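Local coordinates for protein cysteine desulfurase (Thermococcus onnurineus, PDB 5B89) that probably removes sulfur from L-cysteine to give L-alanine, using pyridoxal 5'-phosphate as cofactor, and passes that sulfur to a carrier, at residues 25-28 and 29-33; 325-329 and 330-334; 352-356 and 357-361; 361-365 and 366-370. All coordinates share one frame; numbering follows the deposited sequence.

Interaction 1 of 4, residues 25-28 and 29-33; sequences EDVR and KDIPL
Val27 and Ile31 lie side by side and point the same way, with CG1 of Val27 4.1 Å from CD1 of Ile31. Val27 holds CG1 anti to its backbone N (chi1 -174°), which turns that methyl group to the side where the isoleucine chain ends. Both residues are buried and both touch Tyr397, and Tyr303 and Ile307 of helix 291-307 also lie against Val27. On the outer side Asp26 and Lys29 run alongside each other in the same sense. Here the meeting is between OD1 of Asp26 and the methylene CD of Lys29, 3.9 Å apart; the ammonium NZ stays 5.3 Å from OD1, and the carboxylate makes its salt bridge with Arg22 instead. The short helix 25-28 runs out here into a type I beta turn from Arg28 to Ile31. Lys29 N still reaches back to Glu25 O at 3.3 Å, the helical i to i+4 bond, whereas Asp30 N donates to Val27 O at 3.0 Å and Ile31 N to Arg28 O at 3.1 Å, both i to i+3. A water bridges OD2 of Asp30 (2.9 Å) and Asp26 O, donating to both; OD2 is also hydrogen-bonded to Tyr303. The guanidinium of Arg28 leaves the turn altogether, its chain bent at chi3, to form a salt bridge with Glu402.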
loop_
_atom_site.group_PDB
_atom_site.type_symbol
_atom_site.label_atom_id
_atom_site.label_comp_id
_atom_site.label_asym_id
_atom_site.label_seq_id
_atom_site.Cartn_x
_atom_site.Cartn_y
_atom_site.Cartn_z
ATOM N N GLU B 25 -28.162 -13.462 -9.298
ATOM C CA GLU B 25 -29.034 -12.637 -8.490
ATOM C C GLU B 25 -28.679 -12.382 -7.069
ATOM O O GLU B 25 -28.765 -11.289 -6.641
ATOM C CB GLU B 25 -30.468 -13.192 -8.565
ATOM C CG GLU B 25 -31.021 -13.131 -9.976
ATOM C CD GLU B 25 -30.816 -14.412 -10.794
ATOM O OE1 GLU B 25 -31.492 -14.527 -11.835
ATOM O OE2 GLU B 25 -30.051 -15.247 -10.417
ATOM N N ASP B 26 -28.296 -13.402 -6.337
ATOM C CA ASP B 26 -28.024 -13.235 -4.898
ATOM C C ASP B 26 -26.657 -12.533 -4.644
ATOM O O ASP B 26 -26.432 -12.041 -3.528
ATOM C CB ASP B 26 -28.024 -14.563 -4.154
ATOM C CG ASP B 26 -29.445 -15.074 -3.935
ATOM O OD1 ASP B 26 -30.376 -14.239 -4.072
ATOM O OD2 ASP B 26 -29.644 -16.282 -3.687
ATOM N N VAL B 27 -25.821 -12.429 -5.651
ATOM C CA VAL B 27 -24.603 -11.610 -5.559
ATOM C C VAL B 27 -24.941 -10.150 -5.851
ATOM O O VAL B 27 -24.491 -9.192 -5.164
ATOM C CB VAL B 27 -23.518 -12.163 -6.468
ATOM C CG1 VAL B 27 -22.205 -11.358 -6.237
ATOM C CG2 VAL B 27 -23.245 -13.602 -6.090
ATOM N N ARG B 28 -25.701 -9.895 -6.886
ATOM C CA ARG B 28 -26.090 -8.585 -7.364
ATOM C C ARG B 28 -26.831 -7.833 -6.274
ATOM O O ARG B 28 -26.682 -6.593 -6.213
ATOM C CB ARG B 28 -26.930 -8.669 -8.595
ATOM C CG ARG B 28 -26.198 -9.233 -9.827
ATOM C CD ARG B 28 -27.149 -9.536 -10.954
ATOM N NE ARG B 28 -27.725 -8.351 -11.548
ATOM C CZ ARG B 28 -27.175 -7.597 -12.454
ATOM N NH1 ARG B 28 -25.947 -7.780 -12.932
ATOM N NH2 ARG B 28 -27.792 -6.510 -12.948
ATOM N N LYS B 29 -27.554 -8.510 -5.428
ATOM C CA LYS B 29 -28.260 -7.825 -4.353
ATOM C C LYS B 29 -27.366 -7.139 -3.360
ATOM O O LYS B 29 -27.815 -6.323 -2.658
ATOM C CB LYS B 29 -29.101 -8.787 -3.548
ATOM C CG LYS B 29 -30.336 -9.252 -4.226
ATOM C CD LYS B 29 -30.920 -10.388 -3.414
ATOM C CE LYS B 29 -32.149 -9.949 -2.675
ATOM N NZ LYS B 29 -33.242 -9.804 -3.664
ATOM N N ASP B 30 -26.101 -7.512 -3.311
ATOM C CA ASP B 30 -25.152 -6.905 -2.415
ATOM C C ASP B 30 -24.284 -5.812 -3.067
ATOM O O ASP B 30 -23.451 -5.274 -2.414
ATOM C CB ASP B 30 -24.178 -7.940 -1.873
ATOM C CG ASP B 30 -24.823 -8.932 -0.932
ATOM O OD1 ASP B 30 -25.790 -8.599 -0.311
ATOM O OD2 ASP B 30 -24.364 -10.046 -0.859
ATOM N N ILE B 31 -24.516 -5.524 -4.330
ATOM C CA ILE B 31 -23.724 -4.559 -5.096
ATOM C C ILE B 31 -24.644 -3.536 -5.771
ATOM O O ILE B 31 -25.137 -3.759 -6.821
ATOM C CB ILE B 31 -22.873 -5.282 -6.158
ATOM C CG1 ILE B 31 -22.024 -6.374 -5.490
ATOM C CG2 ILE B 31 -21.958 -4.304 -6.851
ATOM C CD1 ILE B 31 -21.389 -7.352 -6.444
ATOM N N PRO B 32 -24.833 -2.405 -5.121
ATOM C CA PRO B 32 -25.761 -1.446 -5.651
ATOM C C PRO B 32 -25.461 -0.955 -7.010
ATOM O O PRO B 32 -26.379 -0.671 -7.830
ATOM C CB PRO B 32 -25.599 -0.220 -4.684
ATOM C CG PRO B 32 -25.121 -0.817 -3.458
ATOM C CD PRO B 32 -24.381 -2.080 -3.767
ATOM N N LEU B 33 -24.190 -0.813 -7.418
ATOM C CA LEU B 33 -23.897 -0.390 -8.778
ATOM C C LEU B 33 -24.446 -1.293 -9.898
ATOM O O LEU B 33 -24.586 -0.778 -10.985
ATOM C CB LEU B 33 -22.388 -0.153 -8.968
ATOM C CG LEU B 33 -21.964 1.206 -8.458
ATOM C CD1 LEU B 33 -20.391 1.236 -8.234
ATOM C CD2 LEU B 33 -22.344 2.299 -9.458
HETATM O O HOH W 1 -25.447 -12.745 -0.594
#

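Interaction 2 of 4, residues 325-329 and 330-334; sequences EGLDE and LEVPW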
loop_
_atom_site.group_PDB
_atom_site.type_symbol
_atom_site.label_atom_id
_atom_site.label_comp_id
_atom_site.label_asym_id
_atom_site.label_seq_id
_atom_site.Cartn_x
_atom_site.Cartn_y
_atom_site.Cartn_z
ATOM N N GLU B 325 -19.923 -15.826 -29.269
ATOM C CA GLU B 325 -20.905 -16.305 -30.293
ATOM C C GLU B 325 -21.621 -15.104 -30.881
ATOM O O GLU B 325 -21.796 -14.969 -32.118
ATOM C CB GLU B 325 -21.834 -17.287 -29.709
ATOM C CG GLU B 325 -21.173 -18.639 -29.547
ATOM C CD GLU B 325 -21.937 -19.609 -28.637
ATOM O OE1 GLU B 325 -23.108 -19.356 -28.176
ATOM O OE2 GLU B 325 -21.465 -20.782 -28.359
ATOM N N GLY B 326 -22.057 -14.194 -29.998
ATOM C CA GLY B 326 -22.764 -13.009 -30.509
ATOM C C GLY B 326 -21.891 -12.081 -31.340
ATOM O O GLY B 326 -22.322 -11.462 -32.346
ATOM N N LEU B 327 -20.622 -11.942 -31.016
ATOM C CA LEU B 327 -19.729 -11.175 -31.773
ATOM C C LEU B 327 -19.461 -11.816 -33.125
ATOM O O LEU B 327 -19.286 -11.085 -34.140
ATOM C CB LEU B 327 -18.405 -10.893 -30.963
ATOM C CG LEU B 327 -18.600 -9.978 -29.736
ATOM C CD1 LEU B 327 -17.210 -9.812 -29.089
ATOM C CD2 LEU B 327 -19.156 -8.639 -30.085
ATOM N N ASP B 328 -19.376 -13.121 -33.125
ATOM C CA ASP B 328 -19.192 -13.831 -34.396
ATOM C C ASP B 328 -20.403 -13.541 -35.286
ATOM O O ASP B 328 -20.202 -13.345 -36.509
ATOM C CB ASP B 328 -19.060 -15.304 -34.197
ATOM C CG ASP B 328 -17.713 -15.723 -33.651
ATOM O OD1 ASP B 328 -16.740 -15.003 -33.833
ATOM O OD2 ASP B 328 -17.649 -16.895 -33.286
ATOM N N GLU B 329 -21.590 -13.522 -34.706
ATOM C CA GLU B 329 -22.823 -13.258 -35.527
ATOM C C GLU B 329 -22.729 -11.866 -36.105
ATOM O O GLU B 329 -23.250 -11.623 -37.237
ATOM C CB GLU B 329 -24.068 -13.431 -34.701
ATOM C CG GLU B 329 -24.486 -14.812 -34.299
ATOM C CD GLU B 329 -25.578 -14.855 -33.209
ATOM O OE1 GLU B 329 -26.186 -15.934 -33.063
ATOM O OE2 GLU B 329 -25.818 -13.877 -32.441
ATOM N N LEU B 330 -22.098 -10.893 -35.418
ATOM C CA LEU B 330 -21.927 -9.547 -35.950
ATOM C C LEU B 330 -20.718 -9.280 -36.777
ATOM O O LEU B 330 -20.472 -8.149 -37.224
ATOM C CB LEU B 330 -21.899 -8.573 -34.780
ATOM C CG LEU B 330 -23.150 -8.574 -33.942
ATOM C CD1 LEU B 330 -22.948 -7.704 -32.687
ATOM C CD2 LEU B 330 -24.385 -8.100 -34.733
ATOM N N GLU B 331 -19.910 -10.325 -37.000
ATOM C CA GLU B 331 -18.667 -10.203 -37.703
ATOM C C GLU B 331 -17.720 -9.247 -37.070
ATOM O O GLU B 331 -16.973 -8.529 -37.712
ATOM C CB GLU B 331 -18.883 -9.940 -39.212
ATOM C CG GLU B 331 -19.789 -11.035 -39.751
ATOM C CD GLU B 331 -20.150 -10.799 -41.197
ATOM O OE1 GLU B 331 -21.336 -10.556 -41.478
ATOM O OE2 GLU B 331 -19.239 -10.787 -42.012
ATOM N N VAL B 332 -17.750 -9.250 -35.740
ATOM C CA VAL B 332 -16.874 -8.420 -34.942
ATOM C C VAL B 332 -15.729 -9.317 -34.454
ATOM O O VAL B 332 -15.935 -10.248 -33.793
ATOM C CB VAL B 332 -17.590 -7.772 -33.745
ATOM C CG1 VAL B 332 -16.589 -7.174 -32.775
ATOM C CG2 VAL B 332 -18.562 -6.699 -34.206
ATOM N N PRO B 333 -14.480 -8.926 -34.874
ATOM C CA PRO B 333 -13.368 -9.789 -34.448
ATOM C C PRO B 333 -13.017 -9.761 -32.949
ATOM O O PRO B 333 -13.007 -8.722 -32.388
ATOM C CB PRO B 333 -12.200 -9.272 -35.260
ATOM C CG PRO B 333 -12.454 -7.860 -35.392
ATOM C CD PRO B 333 -13.896 -7.820 -35.750
ATOM N N TRP B 334 -12.744 -10.919 -32.377
ATOM C CA TRP B 334 -12.362 -11.014 -30.987
ATOM C C TRP B 334 -11.080 -11.815 -30.867
ATOM O O TRP B 334 -10.767 -12.614 -31.712
ATOM C CB TRP B 334 -13.499 -11.529 -30.095
ATOM C CG TRP B 334 -14.077 -12.823 -30.443
ATOM C CD1 TRP B 334 -15.108 -13.045 -31.290
ATOM C CD2 TRP B 334 -13.679 -14.100 -29.981
ATOM N NE1 TRP B 334 -15.377 -14.338 -31.373
ATOM C CE2 TRP B 334 -14.502 -15.028 -30.585
ATOM C CE3 TRP B 334 -12.720 -14.550 -29.095
ATOM C CZ2 TRP B 334 -14.410 -16.346 -30.329
ATOM C CZ3 TRP B 334 -12.623 -15.862 -28.868
ATOM C CH2 TRP B 334 -13.450 -16.748 -29.471
HETATM O O HOH W 2 -15.798 -12.781 -34.901
#
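Leu330 folds back over the last turn of the helix, its CG 3.4 Å from Gly326 O, the same carbonyl that accepts a bond from Leu330 N. Glu331 then takes positive phi (59°) and ends the helix in a Schellman motif: its N donates to Asp328 O at 3.1 Å, while Val332 N reaches Leu327 O at 2.9 Å. The Val332 side chain crosses that of Leu327, CG1 resting 4.0 Å from CD2. The carbonyl O of Val332 accepts from a water that also donates to Asp328 OD1. After Pro333, Trp334 sets CG between its backbone N and carbonyl carbon (chi1 57°), which brings the indole against the helix end, and NE1 donates to Asp328 OD1 at 2.9 Å. This bond is bent, 143° at the hydrogen, and meets OD1 from above the carboxylate plane, while CD1 of the ring rests near Leu327 CB. A phenylalanine here has no ring N-H, and the Asp328 carboxylate would probably lose its direct tie to the loop and be freer to turn. Leu327, Val332 and Trp334 all pack on Phe349 of strand 346-349, whereas Leu330 and Val332 also touch helix 400-415, and the helix end is thereby set between that strand and the C-terminal helix.

Interaction 3 of 4, residues 352-356 and 357-361; sequences PGLHP and HDVAA
The imidazole of His355 meets the backbone of His357 at its edge: ND1 accepts from His357 N, the donor lying close to the ring plane, at 3.1 Å and nearly straight (162°). One face of the same ring carries CD of the following Pro356, 3.3 Å above the plane and offset toward the rim. His355 places CG anti to its own backbone N (chi1 -168°), and this swings ND1 round to the first N-H of the helix. The two imidazoles run side by side, pointing the same way, with CE1 of His355 3.4 Å from CD2 of His357; their planes are inclined obliquely, at 41°. His357 ND1 is hydrogen-bonded to Ser372 OG in strand 368-373, which fixes the turn of its ring. Asp358 comes back alongside the cap, OD2 lying 3.6 Å from His355 CB. The carbonyl O of His355 is gripped twice, by Asp358 N at 3.0 Å from above its plane and by Val359 N at 3.3 Å. On the inner side Leu354 and Val359 cross at about a right angle, CB against CG2 at 3.9 Å, and both rest on Leu413 of helix 400-415. Val71 of the second subunit packs on His357, Ala360 and Ala361. His355 is thus the N-cap residue of helix 356-365, its side chain taking up the first N-H of the helix, with a proline next in the chain.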
loop_
_atom_site.group_PDB
_atom_site.type_symbol
_atom_site.label_atom_id
_atom_site.label_comp_id
_atom_site.label_asym_id
_atom_site.label_seq_id
_atom_site.Cartn_x
_atom_site.Cartn_y
_atom_site.Cartn_z
ATOM N N PRO B 352 -14.062 -2.983 -36.837
ATOM C CA PRO B 352 -13.303 -2.468 -38.024
ATOM C C PRO B 352 -13.769 -1.087 -38.399
ATOM O O PRO B 352 -14.980 -0.830 -38.393
ATOM C CB PRO B 352 -13.652 -3.462 -39.093
ATOM C CG PRO B 352 -13.949 -4.713 -38.379
ATOM C CD PRO B 352 -14.732 -4.251 -37.136
ATOM N N GLY B 353 -12.826 -0.168 -38.564
ATOM C CA GLY B 353 -13.186 1.223 -38.822
ATOM C C GLY B 353 -13.285 2.199 -37.678
ATOM O O GLY B 353 -13.370 3.391 -37.913
ATOM N N LEU B 354 -13.254 1.711 -36.428
ATOM C CA LEU B 354 -13.470 2.497 -35.250
ATOM C C LEU B 354 -12.361 2.266 -34.219
ATOM O O LEU B 354 -11.996 1.138 -33.955
ATOM C CB LEU B 354 -14.798 2.099 -34.587
ATOM C CG LEU B 354 -16.074 2.528 -35.275
ATOM C CD1 LEU B 354 -17.210 2.204 -34.295
ATOM C CD2 LEU B 354 -16.086 4.017 -35.596
ATOM N N HIS B 355 -11.869 3.340 -33.692
ATOM C CA HIS B 355 -10.877 3.304 -32.677
ATOM C C HIS B 355 -11.568 2.654 -31.443
ATOM O O HIS B 355 -12.719 2.944 -31.167
ATOM C CB HIS B 355 -10.403 4.695 -32.392
ATOM C CG HIS B 355 -9.165 4.745 -31.544
ATOM N ND1 HIS B 355 -9.188 4.516 -30.178
ATOM C CD2 HIS B 355 -7.863 4.922 -31.875
ATOM C CE1 HIS B 355 -7.965 4.605 -29.692
ATOM N NE2 HIS B 355 -7.141 4.848 -30.703
ATOM N N PRO B 356 -10.808 1.801 -30.682
ATOM C CA PRO B 356 -11.425 1.262 -29.445
ATOM C C PRO B 356 -11.983 2.289 -28.451
ATOM O O PRO B 356 -13.009 1.992 -27.831
ATOM C CB PRO B 356 -10.236 0.561 -28.752
ATOM C CG PRO B 356 -9.229 0.327 -29.812
ATOM C CD PRO B 356 -9.480 1.244 -30.941
ATOM N N HIS B 357 -11.379 3.456 -28.280
ATOM C CA HIS B 357 -11.897 4.454 -27.353
ATOM C C HIS B 357 -13.264 4.932 -27.819
ATOM O O HIS B 357 -14.119 5.223 -26.991
ATOM C CB HIS B 357 -10.996 5.668 -27.153
ATOM C CG HIS B 357 -9.681 5.358 -26.488
ATOM N ND1 HIS B 357 -9.527 4.345 -25.544
ATOM C CD2 HIS B 357 -8.477 5.974 -26.582
ATOM C CE1 HIS B 357 -8.263 4.314 -25.134
ATOM N NE2 HIS B 357 -7.611 5.304 -25.729
ATOM N N ASP B 358 -13.469 4.961 -29.140
ATOM C CA ASP B 358 -14.773 5.479 -29.612
ATOM C C ASP B 358 -15.860 4.417 -29.379
ATOM O O ASP B 358 -16.984 4.729 -28.984
ATOM C CB ASP B 358 -14.635 5.757 -31.102
ATOM C CG ASP B 358 -13.866 6.990 -31.394
ATOM O OD1 ASP B 358 -13.917 7.965 -30.621
ATOM O OD2 ASP B 358 -13.166 6.984 -32.424
ATOM N N VAL B 359 -15.543 3.131 -29.567
ATOM C CA VAL B 359 -16.437 2.060 -29.176
ATOM C C VAL B 359 -16.822 2.097 -27.702
ATOM O O VAL B 359 -17.998 1.917 -27.283
ATOM C CB VAL B 359 -15.870 0.665 -29.567
ATOM C CG1 VAL B 359 -16.810 -0.413 -29.136
ATOM C CG2 VAL B 359 -15.529 0.637 -31.065
ATOM N N ALA B 360 -15.790 2.284 -26.866
ATOM C CA ALA B 360 -16.010 2.361 -25.474
ATOM C C ALA B 360 -16.910 3.514 -25.035
ATOM O O ALA B 360 -17.695 3.370 -24.082
ATOM C CB ALA B 360 -14.671 2.408 -24.703
ATOM N N ALA B 361 -16.766 4.641 -25.713
ATOM C CA ALA B 361 -17.608 5.812 -25.442
ATOM C C ALA B 361 -19.066 5.568 -25.842
ATOM O O ALA B 361 -19.931 5.907 -25.066
ATOM C CB ALA B 361 -17.082 7.009 -26.187
#

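Interaction 4 of 4, residues 361-365 and 366-370; sequences AILDD and HSIMV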
loop_
_atom_site.group_PDB
_atom_site.type_symbol
_atom_site.label_atom_id
_atom_site.label_comp_id
_atom_site.label_asym_id
_atom_site.label_seq_id
_atom_site.Cartn_x
_atom_site.Cartn_y
_atom_site.Cartn_z
ATOM N N ALA B 361 -16.766 4.641 -25.713
ATOM C CA ALA B 361 -17.608 5.812 -25.442
ATOM C C ALA B 361 -19.066 5.568 -25.842
ATOM O O ALA B 361 -19.931 5.907 -25.066
ATOM C CB ALA B 361 -17.082 7.009 -26.187
ATOM N N ILE B 362 -19.289 4.868 -26.979
ATOM C CA ILE B 362 -20.668 4.502 -27.344
ATOM C C ILE B 362 -21.316 3.576 -26.332
ATOM O O ILE B 362 -22.444 3.708 -25.879
ATOM C CB ILE B 362 -20.740 3.977 -28.754
ATOM C CG1 ILE B 362 -20.437 5.074 -29.746
ATOM C CG2 ILE B 362 -22.114 3.359 -29.058
ATOM C CD1 ILE B 362 -19.984 4.516 -31.040
ATOM N N LEU B 363 -20.509 2.617 -25.824
ATOM C CA LEU B 363 -20.975 1.751 -24.824
ATOM C C LEU B 363 -21.313 2.457 -23.539
ATOM O O LEU B 363 -22.343 2.175 -22.904
ATOM C CB LEU B 363 -20.006 0.545 -24.604
ATOM C CG LEU B 363 -20.011 -0.455 -25.800
ATOM C CD1 LEU B 363 -18.799 -1.383 -25.864
ATOM C CD2 LEU B 363 -21.284 -1.291 -25.795
ATOM N N ASP B 364 -20.440 3.359 -23.156
ATOM C CA ASP B 364 -20.668 4.196 -21.995
ATOM C C ASP B 364 -21.989 5.041 -22.079
ATOM O O ASP B 364 -22.690 5.103 -21.099
ATOM C CB ASP B 364 -19.481 5.092 -21.688
ATOM C CG ASP B 364 -19.692 5.936 -20.458
ATOM O OD1 ASP B 364 -19.912 5.518 -19.276
ATOM O OD2 ASP B 364 -19.836 7.184 -20.739
ATOM N N ASP B 365 -22.275 5.505 -23.265
ATOM C CA ASP B 365 -23.522 6.249 -23.490
ATOM C C ASP B 365 -24.691 5.352 -23.031
ATOM O O ASP B 365 -25.731 5.882 -22.632
ATOM C CB ASP B 365 -23.670 6.586 -24.979
ATOM C CG ASP B 365 -22.701 7.561 -25.558
ATOM O OD1 ASP B 365 -22.029 8.298 -24.849
ATOM O OD2 ASP B 365 -22.563 7.547 -26.818
ATOM N N HIS B 366 -24.612 4.037 -23.305
ATOM C CA HIS B 366 -25.568 3.036 -22.986
ATOM C C HIS B 366 -25.402 2.387 -21.606
ATOM O O HIS B 366 -25.945 1.372 -21.337
ATOM C CB HIS B 366 -25.604 1.966 -24.080
ATOM C CG HIS B 366 -26.069 2.447 -25.409
ATOM N ND1 HIS B 366 -25.318 3.094 -26.339
ATOM C CD2 HIS B 366 -27.289 2.281 -25.957
ATOM C CE1 HIS B 366 -26.085 3.389 -27.399
ATOM N NE2 HIS B 366 -27.248 2.894 -27.165
ATOM N N SER B 367 -24.618 3.062 -20.743
ATOM C CA SER B 367 -24.353 2.626 -19.407
ATOM C C SER B 367 -23.662 1.221 -19.309
ATOM O O SER B 367 -23.902 0.561 -18.304
ATOM C CB SER B 367 -25.596 2.620 -18.555
ATOM O OG SER B 367 -26.098 3.983 -18.461
ATOM N N ILE B 368 -22.876 0.907 -20.345
ATOM C CA ILE B 368 -22.081 -0.309 -20.322
ATOM C C ILE B 368 -20.599 0.140 -20.239
ATOM O O ILE B 368 -20.080 0.904 -20.989
ATOM C CB ILE B 368 -22.268 -1.102 -21.620
ATOM C CG1 ILE B 368 -23.745 -1.508 -21.799
ATOM C CG2 ILE B 368 -21.321 -2.322 -21.612
ATOM C CD1 ILE B 368 -24.052 -2.012 -23.218
ATOM N N MET B 369 -19.930 -0.405 -19.188
ATOM C CA MET B 369 -18.578 -0.032 -18.784
ATOM C C MET B 369 -17.614 -1.081 -19.297
ATOM O O MET B 369 -17.639 -2.210 -18.841
ATOM C CB MET B 369 -18.501 0.061 -17.248
ATOM C CG MET B 369 -19.549 0.807 -16.446
ATOM S SD MET B 369 -19.664 2.620 -16.643
ATOM C CE MET B 369 -20.963 2.830 -17.909
ATOM N N VAL B 370 -16.844 -0.610 -20.269
ATOM C CA VAL B 370 -15.751 -1.408 -20.790
ATOM C C VAL B 370 -14.479 -0.590 -20.809
ATOM O O VAL B 370 -14.471 0.616 -20.697
ATOM C CB VAL B 370 -16.049 -1.967 -22.214
ATOM C CG1 VAL B 370 -17.180 -2.938 -22.253
ATOM C CG2 VAL B 370 -16.202 -0.875 -23.255
HETATM O O HOH W 3 -27.465 4.899 -20.688
#
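Leu363 is the apolar centre of this turn, and its two methyl groups go to different residues of the returning chain: CD2 meets Ile368 CD1 at 3.9 Å and CD1 meets Val370 CG2 at 3.7 Å, both side chains crossing it at a slant. The backbone repeats the link, Ile368 N donating to Leu363 O at 2.9 Å. His366 folds its ring back beside the helix. With CG anti to the carbonyl carbon (chi1 -65°), ND1 donates to Ile362 O at 3.0 Å in an almost straight bond (174°); the acceptor lies in the ring plane, though the donor stands above the plane of the carbonyl. The bonds from His366 N to Ile362 O and Leu363 O are both weak, and the imidazole supplies the stronger tie. Ser367, at positive phi, donates from N to Asp364 O at 2.8 Å; with the Ile368 N to Leu363 O bond this makes a Schellman motif, Ser367 being its C' residue. A water joins its OG to Asp365 O. Asp364 brings OD1 close to the methyl CE of Met369, and the same oxygen accepts from the backbone N of Arg73 of the second subunit. The chain passes from helix 356-365 through this short turn into strand 368-373, whose Met369 bonds through its backbone to Ile38 and Phe40. Leu363, His366 and Ile368 pack on Val409 of helix 400-415, and Val370 rests on strand 389-393.

Interactions 2, 3 and 4 follow one another along the chain and build one corner of the fold. Interactions 2 and 3 touch through Pro333 CD and Pro352 CD, 3.9 Å apart. Interactions 3 and 4 are the two ends of helix 356-365: they share Ala361, their centres are 11 Å apart, and Ala360 CB meets Val370 CG2 at 3.9 Å. Both also touch the second subunit. Interaction 1 stands apart, its nearest atoms about 7 Å from interaction 4, on the chain leading to strand 38-39, which pairs with strand 368-373. None lies in the active site; the side chains of His357 and Val370 are each about 11 Å from a bound alanine.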